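Local coordinates for uncharacterized ATP-binding protein MJ1010 (Methanocaldococcus jannaschii DSM 2661, PDB 3BJO), which is of unknown function but probably binds ATP, the crystallised part being its C-terminal domain, a member of the helix-turn-helix class of families, at residues 13-16 / 17-20; 42-45 / 46-50; 65-68 / 69-73. All coordinates share one frame; numbering follows the deposited sequence.

Contact 1: residues 13-16 / 17-20; sequences MDEI and SKLK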
HETATM    1  N   MSE A  13       8.297  -4.151 -12.477  1.00 44.54           N
HETATM    2  CA  MSE A  13       8.147  -5.590 -12.214  1.00 46.74           C
HETATM    3  C   MSE A  13       8.625  -5.975 -10.820  1.00 47.38           C
HETATM    4  O   MSE A  13       7.966  -6.746 -10.110  1.00 47.96           O
HETATM    5  CB  MSE A  13       8.905  -6.431 -13.256  1.00 47.37           C
HETATM    6  CG  MSE A  13       8.383  -6.359 -14.688  1.00 51.55           C
HETATM    7 SE   MSE A  13       6.378  -6.494 -14.884  0.70 63.20          SE
HETATM    8  CE  MSE A  13       6.081  -8.273 -14.091  1.00 60.08           C
ATOM      9  N   ASP A  14       9.787  -5.472 -10.429  1.00 47.36           N
ATOM     10  CA  ASP A  14      10.286  -5.687  -9.088  1.00 47.19           C
ATOM     11  C   ASP A  14       9.259  -5.282  -8.030  1.00 47.65           C
ATOM     12  O   ASP A  14       9.108  -5.980  -7.045  1.00 46.79           O
ATOM     13  CB  ASP A  14      11.579  -4.875  -8.883  1.00 47.86           C
ATOM     14  CG  ASP A  14      12.179  -5.045  -7.497  1.00 48.92           C
ATOM     15  OD1 ASP A  14      12.646  -6.179  -7.186  1.00 47.72           O
ATOM     16  OD2 ASP A  14      12.232  -4.015  -6.750  1.00 48.60           O
ATOM     17  N   GLU A  15       8.584  -4.141  -8.213  1.00 46.92           N
ATOM     18  CA  GLU A  15       7.714  -3.631  -7.188  1.00 46.48           C
ATOM     19  C   GLU A  15       6.457  -4.470  -7.185  1.00 46.81           C
ATOM     20  O   GLU A  15       5.869  -4.644  -6.159  1.00 47.08           O
ATOM     21  CB  GLU A  15       7.345  -2.158  -7.396  1.00 46.23           C
ATOM     22  CG  GLU A  15       6.208  -1.631  -6.404  1.00 46.62           C
ATOM     23  CD  GLU A  15       6.489  -1.932  -4.918  1.00 48.61           C
ATOM     24  OE1 GLU A  15       7.682  -1.976  -4.527  1.00 44.95           O
ATOM     25  OE2 GLU A  15       5.531  -2.177  -4.149  1.00 50.67           O
ATOM     26  N   ILE A  16       6.061  -4.995  -8.343  1.00 46.81           N
ATOM     27  CA  ILE A  16       4.984  -5.964  -8.418  1.00 46.70           C
ATOM     28  C   ILE A  16       5.284  -7.232  -7.601  1.00 46.88           C
ATOM     29  O   ILE A  16       4.411  -7.701  -6.858  1.00 47.01           O
ATOM     30  CB  ILE A  16       4.569  -6.305  -9.903  1.00 46.92           C
ATOM     31  CG1 ILE A  16       3.775  -5.129 -10.508  1.00 45.02           C
ATOM     32  CG2 ILE A  16       3.697  -7.608  -9.969  1.00 46.64           C
ATOM     33  CD1 ILE A  16       3.513  -5.216 -11.992  1.00 45.94           C
ATOM     34  N   SER A  17       6.488  -7.785  -7.727  1.00 46.96           N
ATOM     35  CA  SER A  17       6.869  -8.942  -6.937  1.00 47.84           C
ATOM     36  C   SER A  17       6.841  -8.582  -5.470  1.00 47.15           C
ATOM     37  O   SER A  17       6.397  -9.369  -4.645  1.00 47.91           O
ATOM     38  CB  SER A  17       8.296  -9.432  -7.269  1.00 48.14           C
ATOM     39  OG  SER A  17       8.416  -9.584  -8.666  1.00 54.32           O
ATOM     40  N   LYS A  18       7.325  -7.398  -5.140  1.00 46.79           N
ATOM     41  CA  LYS A  18       7.360  -6.969  -3.754  1.00 47.29           C
ATOM     42  C   LYS A  18       5.958  -6.838  -3.158  1.00 45.63           C
ATOM     43  O   LYS A  18       5.699  -7.246  -2.028  1.00 45.07           O
ATOM     44  CB  LYS A  18       8.128  -5.640  -3.627  1.00 47.46           C
ATOM     45  CG  LYS A  18       9.634  -5.851  -3.508  1.00 49.41           C
ATOM     46  CD  LYS A  18      10.442  -4.536  -3.577  1.00 50.52           C
ATOM     47  CE  LYS A  18      11.933  -4.915  -3.638  1.00 56.93           C
ATOM     48  NZ  LYS A  18      12.874  -3.884  -4.234  1.00 61.58           N
ATOM     49  N   LEU A  19       5.051  -6.225  -3.896  1.00 45.08           N
ATOM     50  CA  LEU A  19       3.718  -6.039  -3.379  1.00 44.82           C
ATOM     51  C   LEU A  19       3.030  -7.432  -3.221  1.00 44.28           C
ATOM     52  O   LEU A  19       2.361  -7.692  -2.250  1.00 44.24           O
ATOM     53  CB  LEU A  19       2.914  -5.155  -4.336  1.00 43.81           C
ATOM     54  CG  LEU A  19       1.516  -4.946  -3.775  1.00 45.57           C
ATOM     55  CD1 LEU A  19       1.582  -4.136  -2.449  1.00 42.53           C
ATOM     56  CD2 LEU A  19       0.609  -4.274  -4.872  1.00 45.12           C
ATOM     57  N   LYS A  20       3.216  -8.315  -4.184  1.00 45.19           N
ATOM     58  CA  LYS A  20       2.667  -9.685  -4.139  1.00 45.58           C
ATOM     59  C   LYS A  20       3.147 -10.464  -2.913  1.00 46.08           C
ATOM     60  O   LYS A  20       2.364 -11.202  -2.293  1.00 44.25           O
ATOM     61  CB  LYS A  20       3.071 -10.483  -5.395  1.00 45.01           C
ATOM     62  CG  LYS A  20       2.164 -10.232  -6.573  1.00 46.25           C
ATOM     63  CD  LYS A  20       2.573 -11.146  -7.733  1.00 48.93           C
ATOM     64  CE  LYS A  20       1.531 -11.247  -8.847  1.00 49.89           C
ATOM     65  NZ  LYS A  20       2.140 -12.035  -9.979  1.00 51.57           N
TER
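Four successive main-chain hydrogen bonds, from Ser17 N to Met13 O at 3.0 Å through to Lys20 N to Ile16 O, wind residues 13-16 and 17-20 into a continuous run of alpha-helix within helix 3-24. On this frame side chains one turn apart can pair, and Asp14 and Lys18 do so. The carboxylate of Asp14 is placed by a chi1 of 180°, which turns CG away from the backbone N, while Lys18 extends its chain beyond CG to bring the ammonium group in. Asp14 OD2 receives Lys18 NZ at 2.6 Å on its syn lone pair, the side of the other oxygen, in a salt bridge. Glu15 takes a different course: its chain bends at chi2 (51°), so that OE1 comes 3.8 Å from Lys18 CB and OE2 lies 4.0 Å from Leu19 CB. The Glu15 and Lys18 side chains cross at about a right angle, with Glu15 OE1 still 5.5 Å from Lys18 NZ. Beyond the segments, Glu15 packs on Leu94, Val95 and Ala98 of helix 93-102, and Ile16 touches Val102. One lysine therefore meets two acids unequally, gripping Asp14 by its ammonium group and offering Glu15 mainly its methylenes; the second carboxylate would probably add only a diffuse attraction for the same positive charge.

Contact 2: residues 42-45 / 46-50; sequences IRKE and DIINA
Ile42 meets Ile47 tip to tip, the two CD1 methyls 3.7 Å apart and the side chains crossing at about a right angle. Its chi1 of 59° sets CG1 between the backbone N and the carbonyl carbon, from where the extended branch reaches Ile47; the same side chain also packs on Ala68 and Tyr72 of helix 67-75.

Arg43 follows at the N-cap of helix 44-52. Its amide donates to Asp46 OD2 at 3.2 Å, met from above the carboxylate plane, 47° out of it. Farther along, the side chain bends at chi3 and brings the guanidinium back, and Arg43 NH2 makes a salt bridge to Asp46 OD1 at 3.1 Å, the two flat groups standing 79° apart. Asp46 thus divides its oxygens, one for the main chain and one for the side chain of the same residue. An acid three residues after the N-cap that takes the N-cap amide is one half of a capping box; arginine at the N-cap cannot return the usual side-chain acceptor. The negative charge also sits by the positive end of the helix, which would probably favour it there. In the other direction Arg43 O accepts Ile47 N.

Lys44 runs out fully extended, with CG 4.0 Å from Ile48 CG1 and CE close to Ile48 CD1, so its methylenes touch that isoleucine at two points while NZ goes on to a salt bridge with Asp27. Its carbonyl receives the Ile48 amide at 2.9 Å.

Glu45 accepts Asn49 N at its carbonyl oxygen, with the amide carbon Asn49 CG lying 3.4 Å from Glu45 O.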
ATOM      1  N   ILE A  42      -5.658  -6.316  12.525  1.00 45.26           N
ATOM      2  CA  ILE A  42      -6.329  -6.139  11.247  1.00 45.41           C
ATOM      3  C   ILE A  42      -6.123  -7.379  10.401  1.00 45.86           C
ATOM      4  O   ILE A  42      -5.286  -8.221  10.727  1.00 43.49           O
ATOM      5  CB  ILE A  42      -5.786  -4.877  10.453  1.00 45.86           C
ATOM      6  CG1 ILE A  42      -4.283  -4.995  10.181  1.00 45.41           C
ATOM      7  CG2 ILE A  42      -6.102  -3.570  11.221  1.00 45.96           C
ATOM      8  CD1 ILE A  42      -3.705  -3.841   9.435  1.00 43.11           C
ATOM      9  N   ARG A  43      -6.861  -7.420   9.289  1.00 46.50           N
ATOM     10  CA  ARG A  43      -7.024  -8.588   8.428  1.00 48.47           C
ATOM     11  C   ARG A  43      -6.638  -8.242   7.011  1.00 45.51           C
ATOM     12  O   ARG A  43      -6.825  -7.106   6.564  1.00 45.31           O
ATOM     13  CB  ARG A  43      -8.517  -8.996   8.373  1.00 47.53           C
ATOM     14  CG  ARG A  43      -9.152  -9.350   9.660  1.00 52.89           C
ATOM     15  CD  ARG A  43     -10.570  -9.956   9.378  1.00 54.45           C
ATOM     16  NE  ARG A  43     -11.484  -8.879   8.937  1.00 67.30           N
ATOM     17  CZ  ARG A  43     -12.389  -8.964   7.951  1.00 70.77           C
ATOM     18  NH1 ARG A  43     -12.541 -10.072   7.220  1.00 71.04           N
ATOM     19  NH2 ARG A  43     -13.138  -7.908   7.677  1.00 72.20           N
ATOM     20  N   LYS A  44      -6.139  -9.243   6.293  1.00 45.27           N
ATOM     21  CA  LYS A  44      -5.843  -9.128   4.857  1.00 44.64           C
ATOM     22  C   LYS A  44      -6.970  -8.436   4.116  1.00 45.32           C
ATOM     23  O   LYS A  44      -6.724  -7.540   3.305  1.00 44.04           O
ATOM     24  CB  LYS A  44      -5.655 -10.490   4.221  1.00 44.16           C
ATOM     25  CG  LYS A  44      -4.980 -10.358   2.832  1.00 42.25           C
ATOM     26  CD  LYS A  44      -4.758 -11.692   2.166  1.00 41.85           C
ATOM     27  CE  LYS A  44      -4.078 -11.498   0.804  1.00 42.66           C
ATOM     28  NZ  LYS A  44      -3.842 -12.813   0.107  1.00 37.93           N
ATOM     29  N   GLU A  45      -8.204  -8.849   4.391  1.00 46.20           N
ATOM     30  CA  GLU A  45      -9.359  -8.311   3.675  0.50 47.00           C
ATOM     31  C   GLU A  45      -9.409  -6.792   3.800  1.00 47.41           C
ATOM     32  O   GLU A  45      -9.707  -6.128   2.860  1.00 48.48           O
ATOM     33  CB  GLU A  45     -10.685  -8.936   4.168  0.50 46.79           C
ATOM     34  CG  GLU A  45     -10.696 -10.458   4.229  0.50 47.22           C
ATOM     35  CD  GLU A  45      -9.888 -11.010   5.413  0.50 46.05           C
ATOM     36  OE1 GLU A  45     -10.391 -11.016   6.542  0.50 49.29           O
ATOM     37  OE2 GLU A  45      -8.758 -11.453   5.216  0.50 42.31           O
ATOM     38  N   ASP A  46      -9.130  -6.263   4.990  1.00 47.51           N
ATOM     39  CA  ASP A  46      -9.225  -4.822   5.257  1.00 48.19           C
ATOM     40  C   ASP A  46      -8.134  -4.073   4.465  1.00 47.51           C
ATOM     41  O   ASP A  46      -8.330  -2.944   3.943  1.00 45.93           O
ATOM     42  CB  ASP A  46      -9.000  -4.523   6.771  1.00 48.89           C
ATOM     43  CG  ASP A  46      -9.962  -5.301   7.720  1.00 54.24           C
ATOM     44  OD1 ASP A  46     -11.109  -5.613   7.275  1.00 54.43           O
ATOM     45  OD2 ASP A  46      -9.530  -5.616   8.896  1.00 55.58           O
ATOM     46  N   ILE A  47      -6.968  -4.701   4.421  1.00 46.40           N
ATOM     47  CA  ILE A  47      -5.821  -4.143   3.742  1.00 46.44           C
ATOM     48  C   ILE A  47      -6.080  -4.047   2.209  1.00 47.39           C
ATOM     49  O   ILE A  47      -5.807  -3.008   1.584  1.00 46.99           O
ATOM     50  CB  ILE A  47      -4.568  -5.005   4.083  1.00 46.72           C
ATOM     51  CG1 ILE A  47      -4.125  -4.692   5.525  1.00 47.29           C
ATOM     52  CG2 ILE A  47      -3.399  -4.694   3.088  1.00 45.71           C
ATOM     53  CD1 ILE A  47      -3.344  -5.802   6.264  1.00 46.45           C
ATOM     54  N   ILE A  48      -6.586  -5.139   1.630  1.00 47.91           N
ATOM     55  CA  ILE A  48      -6.972  -5.229   0.206  1.00 48.50           C
ATOM     56  C   ILE A  48      -8.021  -4.186  -0.103  1.00 47.68           C
ATOM     57  O   ILE A  48      -7.914  -3.451  -1.067  1.00 47.35           O
ATOM     58  CB  ILE A  48      -7.505  -6.639  -0.123  1.00 49.24           C
ATOM     59  CG1 ILE A  48      -6.434  -7.736   0.137  1.00 51.33           C
ATOM     60  CG2 ILE A  48      -8.193  -6.709  -1.516  1.00 50.68           C
ATOM     61  CD1 ILE A  48      -5.526  -8.103  -1.037  1.00 49.52           C
ATOM     62  N   ASN A  49      -9.050  -4.110   0.717  1.00 47.72           N
ATOM     63  CA  ASN A  49     -10.068  -3.072   0.521  1.00 48.31           C
ATOM     64  C   ASN A  49      -9.516  -1.642   0.462  1.00 47.20           C
ATOM     65  O   ASN A  49      -9.913  -0.890  -0.403  1.00 45.28           O
ATOM     66  CB  ASN A  49     -11.228  -3.232   1.535  1.00 49.34           C
ATOM     67  CG  ASN A  49     -12.094  -4.453   1.207  1.00 52.55           C
ATOM     68  OD1 ASN A  49     -11.917  -5.076   0.158  1.00 57.81           O
ATOM     69  ND2 ASN A  49     -13.018  -4.791   2.085  1.00 53.25           N
ATOM     70  N   ALA A  50      -8.563  -1.292   1.343  1.00 45.25           N
ATOM     71  CA  ALA A  50      -8.032   0.050   1.358  1.00 44.53           C
ATOM     72  C   ALA A  50      -7.206   0.285   0.090  1.00 44.81           C
ATOM     73  O   ALA A  50      -7.278   1.349  -0.549  1.00 45.53           O
ATOM     74  CB  ALA A  50      -7.119   0.236   2.601  1.00 45.45           C
TER

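Contact 3: residues 65-68 / 69-73; sequences IPKA and VYVYL
Tyr70 folds its ring back over the first turn of helix 67-75, where Lys67 CA sits over one face, 3.8 Å from the centroid and offset toward the rim, as a CH-pi contact. This helix leads into the hairpin of strands 79-82 and 87-90, an order consistent with a winged helix-turn-helix. A chi1 of 71° places the tyrosine CG between the backbone N and the carbonyl carbon, which swings the ring toward the start of the helix rather than along it. The same ring presents its edge to Ile65 O, which lies in the ring plane 3.5 Å from Tyr70 CD1. Lys67 crosses the tyrosine obliquely, its CG 3.6 Å from Tyr70 OH. With an alanine here the ring is gone, and Lys67 CA would probably lose its cover and a gap open beside Leu88 and Leu81, which the ring also touches.

Val69 is met by two residues: Ile65 CG2 comes 3.8 Å from its CB with the side chains at about a right angle, and Pro66 lies side by side with it, pointing the same way, CG 3.9 Å from Val69 CG2. Pro66 O, which accepts Tyr70 N and more weakly Val69 N, lies 3.3 Å from Val69 CB.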
ATOM      1  N   ILE A  65     -10.594   4.888   5.280  1.00 41.77           N
ATOM      2  CA  ILE A  65      -9.777   3.739   5.700  1.00 41.68           C
ATOM      3  C   ILE A  65      -9.517   3.791   7.217  1.00 42.24           C
ATOM      4  O   ILE A  65      -9.215   4.869   7.736  1.00 44.52           O
ATOM      5  CB  ILE A  65      -8.378   3.767   4.979  1.00 41.62           C
ATOM      6  CG1 ILE A  65      -8.562   3.628   3.463  1.00 41.37           C
ATOM      7  CG2 ILE A  65      -7.484   2.578   5.480  1.00 37.94           C
ATOM      8  CD1 ILE A  65      -7.293   4.088   2.647  1.00 42.49           C
ATOM      9  N   PRO A  66      -9.683   2.655   7.929  1.00 42.38           N
ATOM     10  CA  PRO A  66      -9.404   2.696   9.346  1.00 42.47           C
ATOM     11  C   PRO A  66      -7.943   3.042   9.581  1.00 42.11           C
ATOM     12  O   PRO A  66      -7.047   2.508   8.899  1.00 41.30           O
ATOM     13  CB  PRO A  66      -9.621   1.253   9.807  1.00 42.51           C
ATOM     14  CG  PRO A  66     -10.542   0.651   8.745  1.00 44.79           C
ATOM     15  CD  PRO A  66     -10.106   1.316   7.479  1.00 41.21           C
ATOM     16  N   LYS A  67      -7.749   3.877  10.587  1.00 41.48           N
ATOM     17  CA  LYS A  67      -6.462   4.336  10.982  1.00 42.88           C
ATOM     18  C   LYS A  67      -5.509   3.161  11.174  1.00 43.22           C
ATOM     19  O   LYS A  67      -4.414   3.209  10.658  1.00 45.13           O
ATOM     20  CB  LYS A  67      -6.521   5.276  12.206  1.00 41.44           C
ATOM     21  CG  LYS A  67      -5.103   5.812  12.602  1.00 41.09           C
ATOM     22  CD  LYS A  67      -5.171   6.916  13.656  1.00 43.09           C
ATOM     23  CE  LYS A  67      -3.768   7.493  13.910  1.00 45.06           C
ATOM     24  NZ  LYS A  67      -3.768   8.460  15.014  1.00 46.62           N
ATOM     25  N   ALA A  68      -5.941   2.094  11.847  1.00 42.81           N
ATOM     26  CA  ALA A  68      -5.049   0.952  12.079  1.00 43.09           C
ATOM     27  C   ALA A  68      -4.549   0.417  10.762  1.00 42.63           C
ATOM     28  O   ALA A  68      -3.388   0.060  10.650  1.00 41.06           O
ATOM     29  CB  ALA A  68      -5.767  -0.152  12.816  1.00 43.75           C
ATOM     30  N   VAL A  69      -5.453   0.364   9.771  1.00 42.75           N
ATOM     31  CA  VAL A  69      -5.101  -0.149   8.427  1.00 42.46           C
ATOM     32  C   VAL A  69      -4.109   0.775   7.718  1.00 42.66           C
ATOM     33  O   VAL A  69      -3.066   0.328   7.243  1.00 42.04           O
ATOM     34  CB  VAL A  69      -6.341  -0.382   7.531  1.00 42.07           C
ATOM     35  CG1 VAL A  69      -5.870  -0.792   6.092  1.00 42.45           C
ATOM     36  CG2 VAL A  69      -7.269  -1.413   8.136  1.00 42.22           C
ATOM     37  N   TYR A  70      -4.388   2.081   7.653  1.00 44.06           N
ATOM     38  CA  TYR A  70      -3.427   2.906   6.933  1.00 44.31           C
ATOM     39  C   TYR A  70      -2.107   3.120   7.691  1.00 45.03           C
ATOM     40  O   TYR A  70      -1.060   3.314   7.057  1.00 45.18           O
ATOM     41  CB  TYR A  70      -4.053   4.205   6.357  1.00 44.67           C
ATOM     42  CG  TYR A  70      -4.441   5.308   7.359  1.00 44.08           C
ATOM     43  CD1 TYR A  70      -5.798   5.636   7.592  1.00 46.07           C
ATOM     44  CD2 TYR A  70      -3.467   6.033   8.004  1.00 43.72           C
ATOM     45  CE1 TYR A  70      -6.144   6.675   8.488  1.00 46.18           C
ATOM     46  CE2 TYR A  70      -3.782   7.058   8.886  1.00 44.24           C
ATOM     47  CZ  TYR A  70      -5.109   7.364   9.129  1.00 45.36           C
ATOM     48  OH  TYR A  70      -5.364   8.344  10.022  1.00 43.45           O
ATOM     49  N   VAL A  71      -2.140   3.132   9.031  1.00 44.68           N
ATOM     50  CA  VAL A  71      -0.876   3.164   9.811  1.00 45.36           C
ATOM     51  C   VAL A  71       0.020   1.952   9.463  1.00 46.45           C
ATOM     52  O   VAL A  71       1.234   2.096   9.283  1.00 46.89           O
ATOM     53  CB  VAL A  71      -1.122   3.227  11.309  1.00 45.44           C
ATOM     54  CG1 VAL A  71       0.152   2.811  12.116  1.00 47.10           C
ATOM     55  CG2 VAL A  71      -1.546   4.649  11.699  1.00 43.25           C
ATOM     56  N   TYR A  72      -0.588   0.766   9.362  1.00 45.78           N
ATOM     57  CA  TYR A  72       0.166  -0.427   8.960  1.00 46.21           C
ATOM     58  C   TYR A  72       0.770  -0.207   7.573  1.00 45.75           C
ATOM     59  O   TYR A  72       1.940  -0.493   7.358  1.00 44.46           O
ATOM     60  CB  TYR A  72      -0.754  -1.676   9.009  1.00 45.61           C
ATOM     61  CG  TYR A  72      -0.101  -2.983   8.564  1.00 46.19           C
ATOM     62  CD1 TYR A  72       0.788  -3.664   9.387  1.00 48.29           C
ATOM     63  CD2 TYR A  72      -0.362  -3.517   7.306  1.00 43.59           C
ATOM     64  CE1 TYR A  72       1.405  -4.878   8.955  1.00 47.66           C
ATOM     65  CE2 TYR A  72       0.246  -4.707   6.873  1.00 45.89           C
ATOM     66  CZ  TYR A  72       1.117  -5.365   7.710  1.00 47.11           C
ATOM     67  OH  TYR A  72       1.714  -6.507   7.255  1.00 50.61           O
ATOM     68  N   LEU A  73      -0.026   0.332   6.639  1.00 44.96           N
ATOM     69  CA  LEU A  73       0.404   0.458   5.234  1.00 45.86           C
ATOM     70  C   LEU A  73       1.493   1.541   5.072  1.00 46.53           C
ATOM     71  O   LEU A  73       2.323   1.471   4.179  1.00 45.78           O
ATOM     72  CB  LEU A  73      -0.800   0.800   4.349  1.00 46.05           C
ATOM     73  CG  LEU A  73      -1.854  -0.314   4.136  1.00 47.68           C
ATOM     74  CD1 LEU A  73      -3.112   0.246   3.449  1.00 46.81           C
ATOM     75  CD2 LEU A  73      -1.257  -1.383   3.260  1.00 50.11           C
TER

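The three contacts follow one another along the chain, contact 1 inside a helix, contacts 2 and 3 at helix starts with the residues just before them, yet they are unequally coupled. Contacts 2 and 3, with centres 9 Å apart, pack directly: Ile42 CD1 lies 3.7 Å from Tyr72 CB, Ala50 CB equally close to Ile65 CG2, and Ile47 CD1 3.8 Å from Tyr72 CE2, so helices 44-52 and 67-75, with the residues leading into them, share one apolar seam. Contact 1 stands apart, its centre 18 Å from that of contact 2 and 21 Å from that of contact 3, across the chain's centre from the latter. Helix 3-24 nevertheless bridges the distance farther along, where Phe22 touches Ile47 and Leu23 touches Ile48.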